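Local coordinates for ferritin like protein (Caulobacter vibrioides, PDB 3HL1) that has a ferritin-like helical fold and probably binds metal ions, although its exact role is not assigned, at residues D20-T25 with E146-L151; S62-A67 with L193-L198; N116-I121 with Q235-I240. All coordinates share one frame; numbering follows the deposited sequence.

Interaction 1 of 3, residues D20-T25 with E146-L151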
loop_
_atom_site.group_PDB
_atom_site.type_symbol
_atom_site.label_atom_id
_atom_site.label_comp_id
_atom_site.label_asym_id
_atom_site.label_seq_id
_atom_site.Cartn_x
_atom_site.Cartn_y
_atom_site.Cartn_z
ATOM N N ASP A 20 -1.805 2.133 -6.812
ATOM C CA ASP A 20 -2.222 3.362 -6.095
ATOM C C ASP A 20 -2.678 3.028 -4.679
ATOM O O ASP A 20 -2.364 3.748 -3.724
ATOM C CB ASP A 20 -3.344 4.071 -6.815
ATOM C CG ASP A 20 -2.896 4.761 -8.114
ATOM O OD1 ASP A 20 -1.717 4.832 -8.411
ATOM O OD2 ASP A 20 -3.829 5.132 -8.828
ATOM N N LEU A 21 -3.378 1.907 -4.532
ATOM C CA LEU A 21 -3.882 1.516 -3.221
ATOM C C LEU A 21 -2.729 1.089 -2.352
ATOM O O LEU A 21 -2.601 1.539 -1.200
ATOM C CB LEU A 21 -4.930 0.400 -3.331
ATOM C CG LEU A 21 -5.503 -0.162 -1.987
ATOM C CD1 LEU A 21 -6.035 0.878 -1.024
ATOM C CD2 LEU A 21 -6.617 -1.107 -2.300
ATOM N N GLU A 22 -1.813 0.276 -2.893
ATOM C CA GLU A 22 -0.642 -0.163 -2.080
ATOM C C GLU A 22 0.160 1.066 -1.627
ATOM O O GLU A 22 0.580 1.179 -0.486
ATOM C CB GLU A 22 0.293 -1.151 -2.846
ATOM C CG GLU A 22 -0.402 -2.451 -3.276
ATOM C CD GLU A 22 -0.753 -3.435 -2.141
ATOM O OE1 GLU A 22 -0.136 -3.336 -1.065
ATOM O OE2 GLU A 22 -1.586 -4.355 -2.403
ATOM N N LEU A 23 0.404 1.979 -2.552
ATOM C CA LEU A 23 1.157 3.198 -2.241
ATOM C C LEU A 23 0.441 4.042 -1.171
ATOM O O LEU A 23 1.077 4.592 -0.236
ATOM C CB LEU A 23 1.328 4.049 -3.513
ATOM C CG LEU A 23 2.201 5.315 -3.285
ATOM C CD1 LEU A 23 3.583 4.933 -2.755
ATOM C CD2 LEU A 23 2.354 6.171 -4.513
ATOM N N TRP A 24 -0.878 4.200 -1.327
ATOM C CA TRP A 24 -1.670 4.935 -0.346
ATOM C C TRP A 24 -1.433 4.453 1.096
ATOM O O TRP A 24 -1.343 5.264 1.989
ATOM C CB TRP A 24 -3.150 4.919 -0.714
ATOM C CG TRP A 24 -4.016 5.709 0.152
ATOM C CD1 TRP A 24 -4.497 6.949 -0.098
ATOM C CD2 TRP A 24 -4.621 5.284 1.361
ATOM N NE1 TRP A 24 -5.268 7.374 0.929
ATOM C CE2 TRP A 24 -5.393 6.363 1.833
ATOM C CE3 TRP A 24 -4.543 4.108 2.133
ATOM C CZ2 TRP A 24 -6.104 6.308 3.023
ATOM C CZ3 TRP A 24 -5.263 4.053 3.325
ATOM C CH2 TRP A 24 -6.022 5.143 3.759
ATOM N N THR A 25 -1.279 3.153 1.322
ATOM C CA THR A 25 -1.066 2.619 2.640
ATOM C C THR A 25 0.295 2.974 3.208
ATOM O O THR A 25 0.446 2.986 4.401
ATOM C CB THR A 25 -1.190 1.087 2.714
ATOM O OG1 THR A 25 -0.068 0.520 2.039
ATOM C CG2 THR A 25 -2.520 0.562 2.110
ATOM N N GLU A 146 -10.664 -8.892 -2.695
ATOM C CA GLU A 146 -11.602 -8.923 -3.815
ATOM C C GLU A 146 -11.022 -8.228 -5.050
ATOM O O GLU A 146 -11.206 -8.654 -6.214
ATOM C CB GLU A 146 -12.917 -8.237 -3.447
ATOM C CG GLU A 146 -13.975 -8.374 -4.555
ATOM C CD GLU A 146 -15.220 -7.492 -4.375
ATOM O OE1 GLU A 146 -15.440 -6.977 -3.263
ATOM O OE2 GLU A 146 -15.989 -7.339 -5.368
ATOM N N PHE A 147 -10.394 -7.092 -4.822
ATOM C CA PHE A 147 -9.680 -6.385 -5.912
ATOM C C PHE A 147 -8.722 -7.383 -6.609
ATOM O O PHE A 147 -8.733 -7.523 -7.845
ATOM C CB PHE A 147 -8.889 -5.207 -5.331
ATOM C CG PHE A 147 -8.383 -4.190 -6.389
ATOM C CD1 PHE A 147 -7.863 -4.594 -7.601
ATOM C CD2 PHE A 147 -8.442 -2.844 -6.136
ATOM C CE1 PHE A 147 -7.440 -3.672 -8.548
ATOM C CE2 PHE A 147 -8.017 -1.925 -7.088
ATOM C CZ PHE A 147 -7.536 -2.357 -8.296
ATOM N N TYR A 148 -7.878 -8.075 -5.838
ATOM C CA TYR A 148 -6.971 -9.055 -6.427
ATOM C C TYR A 148 -7.637 -10.253 -7.075
ATOM O O TYR A 148 -7.099 -10.765 -8.055
ATOM C CB TYR A 148 -5.848 -9.467 -5.472
ATOM C CG TYR A 148 -4.828 -8.363 -5.322
ATOM C CD1 TYR A 148 -4.003 -7.998 -6.397
ATOM C CD2 TYR A 148 -4.698 -7.645 -4.148
ATOM C CE1 TYR A 148 -3.079 -6.968 -6.274
ATOM C CE2 TYR A 148 -3.749 -6.614 -4.021
ATOM C CZ TYR A 148 -2.958 -6.286 -5.105
ATOM O OH TYR A 148 -2.061 -5.276 -5.018
ATOM N N ASP A 149 -8.785 -10.706 -6.553
ATOM C CA ASP A 149 -9.579 -11.697 -7.249
ATOM C C ASP A 149 -9.982 -11.307 -8.678
ATOM O O ASP A 149 -9.919 -12.141 -9.609
ATOM C CB ASP A 149 -10.892 -11.916 -6.502
ATOM C CG ASP A 149 -10.783 -12.890 -5.369
ATOM O OD1 ASP A 149 -9.721 -13.497 -5.138
ATOM O OD2 ASP A 149 -11.824 -13.056 -4.719
ATOM N N ALA A 150 -10.513 -10.089 -8.816
ATOM C CA ALA A 150 -10.871 -9.513 -10.129
ATOM C C ALA A 150 -9.627 -9.428 -11.003
ATOM O O ALA A 150 -9.631 -9.816 -12.178
ATOM C CB ALA A 150 -11.486 -8.146 -9.954
ATOM N N LEU A 151 -8.543 -8.912 -10.446
ATOM C CA LEU A 151 -7.304 -8.814 -11.222
ATOM C C LEU A 151 -6.837 -10.174 -11.804
ATOM O O LEU A 151 -6.489 -10.277 -12.951
ATOM C CB LEU A 151 -6.218 -8.201 -10.360
ATOM C CG LEU A 151 -5.053 -7.633 -11.164
ATOM C CD1 LEU A 151 -5.425 -6.313 -11.840
ATOM C CD2 LEU A 151 -3.803 -7.474 -10.241
#
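E22 and Y148 reach toward each other from opposite directions and meet through a single hydrogen bond. The phenol is the donor. Y148 OH donates a hydrogen bond to E22 OE2, 2.8 Å away. The oxygen is approached on its anti side, 24° out of the carboxylate plane. Seen from the tyrosine, E22 OE2 lies at the ring edge and in the ring plane, with Y148 CE2 3.5 Å from it. This edge-on approach keeps the two flat groups from stacking; their planes are 37° apart. E22 bends at chi2 (-71°), and this fold in the chain turns its carboxylate toward the tyrosine. E22 CG also lies 3.7 Å from Y148 OH. L21 and F147 point toward the opposite segment, but they stay looser, with L21 CD2 4.6 Å from F147 CD2.

The carboxylate has further partners. E22 OE1 accepts a hydrogen bond from H57, and E22 OE2 also bonds to an unidentified ligand, probably from the crystallisation liquor. T25 bonds to E54. E54 and H57 form an E-x-x-H sequence on helix 42-67, consistent with the carboxylate-histidine centre of ferritin-like proteins. A metal site here is only inferred. Y148 would then act from the second shell, helping to orient E22.

The contact links helix 8-35 to helix 144-157 deep in the protein. Helix 188-207 closes in beside it: I202 touches both E22 and Y148, and V199 and V203 pack on the tyrosine. A18 of helix 8-35 also touches the tyrosine.

Interaction 2 of 3, residues S62-A67 with L193-L198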
loop_
_atom_site.group_PDB
_atom_site.type_symbol
_atom_site.label_atom_id
_atom_site.label_comp_id
_atom_site.label_asym_id
_atom_site.label_seq_id
_atom_site.Cartn_x
_atom_site.Cartn_y
_atom_site.Cartn_z
ATOM N N SER A 62 4.129 -3.728 -9.855
ATOM C CA SER A 62 4.869 -3.191 -10.995
ATOM C C SER A 62 5.390 -4.333 -11.901
ATOM O O SER A 62 5.334 -4.273 -13.130
ATOM C CB SER A 62 6.060 -2.338 -10.531
ATOM O OG SER A 62 6.770 -1.829 -11.666
ATOM N N ASN A 63 5.931 -5.369 -11.286
ATOM C CA ASN A 63 6.459 -6.515 -12.032
ATOM C C ASN A 63 5.384 -7.256 -12.816
ATOM O O ASN A 63 5.579 -7.565 -13.993
ATOM C CB ASN A 63 7.214 -7.516 -11.084
ATOM C CG ASN A 63 8.549 -6.990 -10.644
ATOM O OD1 ASN A 63 9.049 -5.973 -11.174
ATOM N ND2 ASN A 63 9.189 -7.709 -9.661
ATOM N N ILE A 64 4.233 -7.456 -12.210
ATOM C CA ILE A 64 3.117 -8.095 -12.902
ATOM C C ILE A 64 2.646 -7.197 -14.063
ATOM O O ILE A 64 2.459 -7.648 -15.179
ATOM C CB ILE A 64 1.914 -8.353 -11.947
ATOM C CG1 ILE A 64 2.293 -9.344 -10.827
ATOM C CG2 ILE A 64 0.690 -8.903 -12.759
ATOM C CD1 ILE A 64 1.266 -9.376 -9.710
ATOM N N ALA A 65 2.391 -5.925 -13.768
ATOM C CA ALA A 65 1.907 -4.973 -14.774
ATOM C C ALA A 65 2.901 -4.912 -15.930
ATOM O O ALA A 65 2.506 -4.917 -17.098
ATOM C CB ALA A 65 1.694 -3.576 -14.151
ATOM N N ASN A 66 4.180 -4.774 -15.617
ATOM C CA ASN A 66 5.191 -4.698 -16.652
ATOM C C ASN A 66 5.270 -5.938 -17.547
ATOM O O ASN A 66 5.508 -5.818 -18.776
ATOM C CB ASN A 66 6.589 -4.320 -16.110
ATOM C CG ASN A 66 6.779 -2.849 -16.018
ATOM O OD1 ASN A 66 6.771 -2.134 -17.034
ATOM N ND2 ASN A 66 6.880 -2.350 -14.794
ATOM N N ALA A 67 5.104 -7.107 -16.961
ATOM C CA ALA A 67 5.039 -8.350 -17.732
ATOM C C ALA A 67 3.903 -8.310 -18.771
ATOM O O ALA A 67 4.075 -8.853 -19.869
ATOM C CB ALA A 67 4.838 -9.536 -16.843
ATOM N N LEU A 193 1.469 -17.861 -14.926
ATOM C CA LEU A 193 1.548 -18.663 -13.694
ATOM C C LEU A 193 2.517 -18.054 -12.632
ATOM O O LEU A 193 2.206 -18.061 -11.429
ATOM C CB LEU A 193 1.894 -20.124 -14.017
ATOM C CG LEU A 193 0.819 -20.876 -14.815
ATOM C CD1 LEU A 193 1.234 -22.260 -15.275
ATOM C CD2 LEU A 193 -0.468 -20.893 -13.970
ATOM N N GLN A 194 3.650 -17.515 -13.066
ATOM C CA GLN A 194 4.555 -16.783 -12.161
ATOM C C GLN A 194 3.877 -15.552 -11.573
ATOM O O GLN A 194 4.011 -15.258 -10.385
ATOM C CB GLN A 194 5.804 -16.325 -12.886
ATOM C CG GLN A 194 6.654 -17.441 -13.411
ATOM C CD GLN A 194 7.863 -16.962 -14.114
ATOM O OE1 GLN A 194 7.782 -16.074 -14.944
ATOM N NE2 GLN A 194 9.013 -17.549 -13.803
ATOM N N ALA A 195 3.177 -14.802 -12.427
ATOM C CA ALA A 195 2.440 -13.580 -12.009
ATOM C C ALA A 195 1.424 -13.918 -10.936
ATOM O O ALA A 195 1.248 -13.173 -9.981
ATOM C CB ALA A 195 1.743 -12.921 -13.234
ATOM N N LEU A 196 0.743 -15.046 -11.091
ATOM C CA LEU A 196 -0.247 -15.502 -10.106
ATOM C C LEU A 196 0.397 -15.765 -8.751
ATOM O O LEU A 196 -0.183 -15.492 -7.707
ATOM C CB LEU A 196 -0.956 -16.791 -10.557
ATOM C CG LEU A 196 -2.154 -16.714 -11.503
ATOM C CD1 LEU A 196 -2.719 -18.155 -11.693
ATOM C CD2 LEU A 196 -3.242 -15.743 -11.023
ATOM N N THR A 197 1.604 -16.305 -8.770
ATOM C CA THR A 197 2.310 -16.539 -7.526
ATOM C C THR A 197 2.558 -15.220 -6.832
ATOM O O THR A 197 2.373 -15.115 -5.637
ATOM C CB THR A 197 3.615 -17.283 -7.816
ATOM O OG1 THR A 197 3.290 -18.518 -8.479
ATOM C CG2 THR A 197 4.441 -17.507 -6.546
ATOM N N LEU A 198 2.994 -14.212 -7.589
ATOM C CA LEU A 198 3.224 -12.875 -7.017
ATOM C C LEU A 198 1.948 -12.306 -6.418
ATOM O O LEU A 198 1.997 -11.730 -5.318
ATOM C CB LEU A 198 3.853 -11.915 -8.023
ATOM C CG LEU A 198 5.138 -12.331 -8.736
ATOM C CD1 LEU A 198 5.683 -11.163 -9.522
ATOM C CD2 LEU A 198 6.103 -12.896 -7.792
#
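I64 meets A195 and L198 with its two branches set apart by chi1 (-64°). This torsion puts CG1 beside the backbone N and CG2 anti to it. The longer branch then runs on extended (chi2 167°), carrying CD1 across to the other helix. The I64 and L198 side chains lie alongside one another, pointing opposite ways.

The contacts are mostly apolar and of ordinary van der Waals length. I64 CD1 lies 4.0 Å from L198 CB. The same methyl rests against a backbone carbonyl, with I64 CD1 3.8 Å from A195 O. The shorter branch takes the alanine: I64 CG2 is 4.2 Å from A195 CB. L198 CD1 lies against helix 42-67, 4.1 Å from I64 CG1 and 4.3 Å from N63 CB. Only the aliphatic root of N63 takes part here. Its amide nitrogen bonds to the carbonyls of L182 and M169, so this buried polar end is satisfied by nearby chain.

N66 sits on another side of its helix. Its side-chain ND2 donates to S62 O at 3.0 Å, and S62 O also accepts from the backbone N of N66. The same ND2 bonds to the carbonyl of F284 as well.

The segments run nearly antiparallel, at 157°, with axes 9.9 Å apart. I64 and A195 have the closest CA atoms. M155 of helix 144-157 touches both of them, and F15 of helix 8-35 also packs on I64. Four helices thus share this interior, an arrangement consistent with the helical bundle of the ferritin-like fold.

Interaction 3 of 3, residues N116-I121 with Q235-I240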
loop_
_atom_site.group_PDB
_atom_site.type_symbol
_atom_site.label_atom_id
_atom_site.label_comp_id
_atom_site.label_asym_id
_atom_site.label_seq_id
_atom_site.Cartn_x
_atom_site.Cartn_y
_atom_site.Cartn_z
ATOM N N ASN A 116 -7.987 1.476 13.829
ATOM C CA ASN A 116 -9.221 1.004 13.182
ATOM C C ASN A 116 -9.167 1.021 11.638
ATOM O O ASN A 116 -9.583 0.024 10.977
ATOM C CB ASN A 116 -10.459 1.815 13.633
ATOM C CG ASN A 116 -10.975 1.397 14.989
ATOM O OD1 ASN A 116 -10.737 0.266 15.450
ATOM N ND2 ASN A 116 -11.669 2.318 15.657
ATOM N N THR A 117 -8.699 2.139 11.089
ATOM C CA THR A 117 -8.491 2.313 9.641
ATOM C C THR A 117 -7.541 1.254 9.062
ATOM O O THR A 117 -7.803 0.720 8.005
ATOM C CB THR A 117 -7.988 3.716 9.340
ATOM O OG1 THR A 117 -8.839 4.665 9.993
ATOM C CG2 THR A 117 -7.958 3.977 7.800
HETATM N N MSE A 118 -6.432 0.977 9.766
HETATM C CA MSE A 118 -5.479 -0.081 9.374
HETATM C C MSE A 118 -6.120 -1.475 9.328
HETATM O O MSE A 118 -5.897 -2.228 8.365
HETATM C CB MSE A 118 -4.249 -0.023 10.273
HETATM C CG MSE A 118 -3.513 1.254 10.028
HETATM SE SE MSE A 118 -2.061 1.508 11.271
HETATM C CE MSE A 118 -0.952 0.413 10.601
ATOM N N CYS A 119 -7.018 -1.739 10.278
ATOM C CA CYS A 119 -7.800 -2.988 10.316
ATOM C C CYS A 119 -8.763 -3.060 9.131
ATOM O O CYS A 119 -8.877 -4.096 8.465
ATOM C CB CYS A 119 -8.582 -3.140 11.625
ATOM S SG CYS A 119 -7.559 -3.479 13.083
ATOM N N LEU A 120 -9.410 -1.948 8.835
ATOM C CA LEU A 120 -10.309 -1.828 7.682
ATOM C C LEU A 120 -9.594 -2.041 6.349
ATOM O O LEU A 120 -10.074 -2.781 5.491
ATOM C CB LEU A 120 -10.950 -0.443 7.699
ATOM C CG LEU A 120 -12.128 -0.257 8.640
ATOM C CD1 LEU A 120 -12.409 1.210 8.810
ATOM C CD2 LEU A 120 -13.331 -0.969 8.069
ATOM N N ILE A 121 -8.450 -1.418 6.181
ATOM C CA ILE A 121 -7.684 -1.550 4.920
ATOM C C ILE A 121 -7.376 -3.007 4.637
ATOM O O ILE A 121 -7.466 -3.438 3.502
ATOM C CB ILE A 121 -6.379 -0.753 4.972
ATOM C CG1 ILE A 121 -6.646 0.736 4.860
ATOM C CG2 ILE A 121 -5.427 -1.145 3.843
ATOM C CD1 ILE A 121 -5.500 1.552 5.524
ATOM N N GLN A 235 -4.479 -9.494 11.024
ATOM C CA GLN A 235 -4.320 -10.055 12.362
ATOM C C GLN A 235 -3.391 -9.192 13.239
ATOM O O GLN A 235 -3.732 -8.862 14.371
ATOM C CB GLN A 235 -3.851 -11.500 12.238
ATOM C CG GLN A 235 -5.004 -12.485 11.908
ATOM C CD GLN A 235 -5.171 -12.824 10.401
ATOM O OE1 GLN A 235 -5.229 -11.940 9.533
ATOM N NE2 GLN A 235 -5.283 -14.129 10.106
ATOM N N ARG A 236 -2.248 -8.795 12.699
ATOM C CA ARG A 236 -1.314 -7.888 13.387
ATOM C C ARG A 236 -1.997 -6.643 13.942
ATOM O O ARG A 236 -1.790 -6.260 15.094
ATOM C CB ARG A 236 -0.261 -7.351 12.395
ATOM C CG ARG A 236 0.810 -8.298 11.944
ATOM C CD ARG A 236 1.645 -7.538 10.911
ATOM N NE ARG A 236 2.501 -8.421 10.137
ATOM C CZ ARG A 236 3.812 -8.532 10.288
ATOM N NH1 ARG A 236 4.474 -7.799 11.178
ATOM N NH2 ARG A 236 4.471 -9.387 9.519
ATOM N N PHE A 237 -2.776 -5.984 13.076
ATOM C CA PHE A 237 -3.427 -4.718 13.395
ATOM C C PHE A 237 -4.590 -4.902 14.349
ATOM O O PHE A 237 -4.782 -4.081 15.217
ATOM C CB PHE A 237 -3.862 -3.954 12.118
ATOM C CG PHE A 237 -2.695 -3.627 11.152
ATOM C CD1 PHE A 237 -1.379 -3.516 11.608
ATOM C CD2 PHE A 237 -2.940 -3.415 9.777
ATOM C CE1 PHE A 237 -0.338 -3.222 10.723
ATOM C CE2 PHE A 237 -1.910 -3.140 8.904
ATOM C CZ PHE A 237 -0.611 -3.028 9.365
ATOM N N ASP A 238 -5.337 -5.993 14.201
ATOM C CA ASP A 238 -6.394 -6.325 15.156
ATOM C C ASP A 238 -5.787 -6.598 16.542
ATOM O O ASP A 238 -6.346 -6.234 17.560
ATOM C CB ASP A 238 -7.204 -7.501 14.631
ATOM C CG ASP A 238 -8.455 -7.772 15.458
ATOM O OD1 ASP A 238 -9.255 -6.834 15.688
ATOM O OD2 ASP A 238 -8.608 -8.935 15.877
ATOM N N PHE A 239 -4.613 -7.211 16.570
ATOM C CA PHE A 239 -3.879 -7.410 17.814
ATOM C C PHE A 239 -3.595 -6.085 18.514
ATOM O O PHE A 239 -3.872 -5.928 19.701
ATOM C CB PHE A 239 -2.579 -8.155 17.538
ATOM C CG PHE A 239 -1.705 -8.306 18.744
ATOM C CD1 PHE A 239 -1.888 -9.385 19.625
ATOM C CD2 PHE A 239 -0.680 -7.403 18.990
ATOM C CE1 PHE A 239 -1.068 -9.542 20.763
ATOM C CE2 PHE A 239 0.138 -7.547 20.121
ATOM C CZ PHE A 239 -0.056 -8.636 21.001
ATOM N N ILE A 240 -3.078 -5.117 17.759
ATOM C CA ILE A 240 -2.756 -3.808 18.309
ATOM C C ILE A 240 -4.031 -3.146 18.793
ATOM O O ILE A 240 -4.049 -2.569 19.878
ATOM C CB ILE A 240 -2.021 -2.891 17.277
ATOM C CG1 ILE A 240 -0.635 -3.460 16.943
ATOM C CG2 ILE A 240 -1.890 -1.467 17.804
ATOM C CD1 ILE A 240 0.003 -2.885 15.659
#
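M118, present as selenomethionine, lays its terminal methyl over one face of the F237 ring. M118 CE is 3.8 Å from the ring centroid and 19° off the ring normal, a CH-pi contact displaced toward the rim. M118 SE stands almost on the normal but farther up, at 5.0 Å from the F237 centroid. The two side chains cross at about a right angle. A bend at chi3 (76°) brings the methyl down onto the ring from the selenium. The root of the same residue meets the ring as well: M118 CB is 3.7 Å from F237 CD2.

C119 packs beside this pair. Its SG touches the backbone of the other helix, 3.5 Å from both F237 C and D238 N. It also lies 3.9 Å from F237 CB. No hydrogen bond crosses between the two segments.

Other helices also pack on the ring. Y29 of helix 8-35 meets F237 edge-to-face and also touches M118, while A50 of helix 42-67 packs on the phenylalanine. Farther out, on the C119 side, D238 forms salt bridges with R241 and R242 of its own helix. The side chain of R241 in turn touches C119 and N116.

The short helices 112-121 and 233-242 run nearly antiparallel here, at 156°, and their segment axes approach to 8.7 Å. Through Y29 and A50 the pair packs against helices 8-35 and 42-67 of the ferritin-like fold. The CH-pi contact, with the selenium above it, makes a Met-aromatic pair that joins helix 112-121 to helix 233-242.

How the interactions relate
All three contacts are buried, and all join helices. Interaction 1 lies nearest the centre of the chain, and its link is polar. Interactions 2 and 3 lie farther out and are mainly apolar: interaction 2 is aliphatic, interaction 3 aromatic, with a selenomethionine and a cysteine sulfur. Interactions 1 and 2 draw on consecutive helices: 8-35 and 42-67 on one side, 144-157 and 188-207 on the other. Their centres are 14 Å apart and they do not touch. Interactions 1 and 3 do touch, since W24 and T25 pack on I121; W24 CZ3 is 3.3 Å from I121 CD1. Interactions 2 and 3 are well separated, with centres about 27 Å apart.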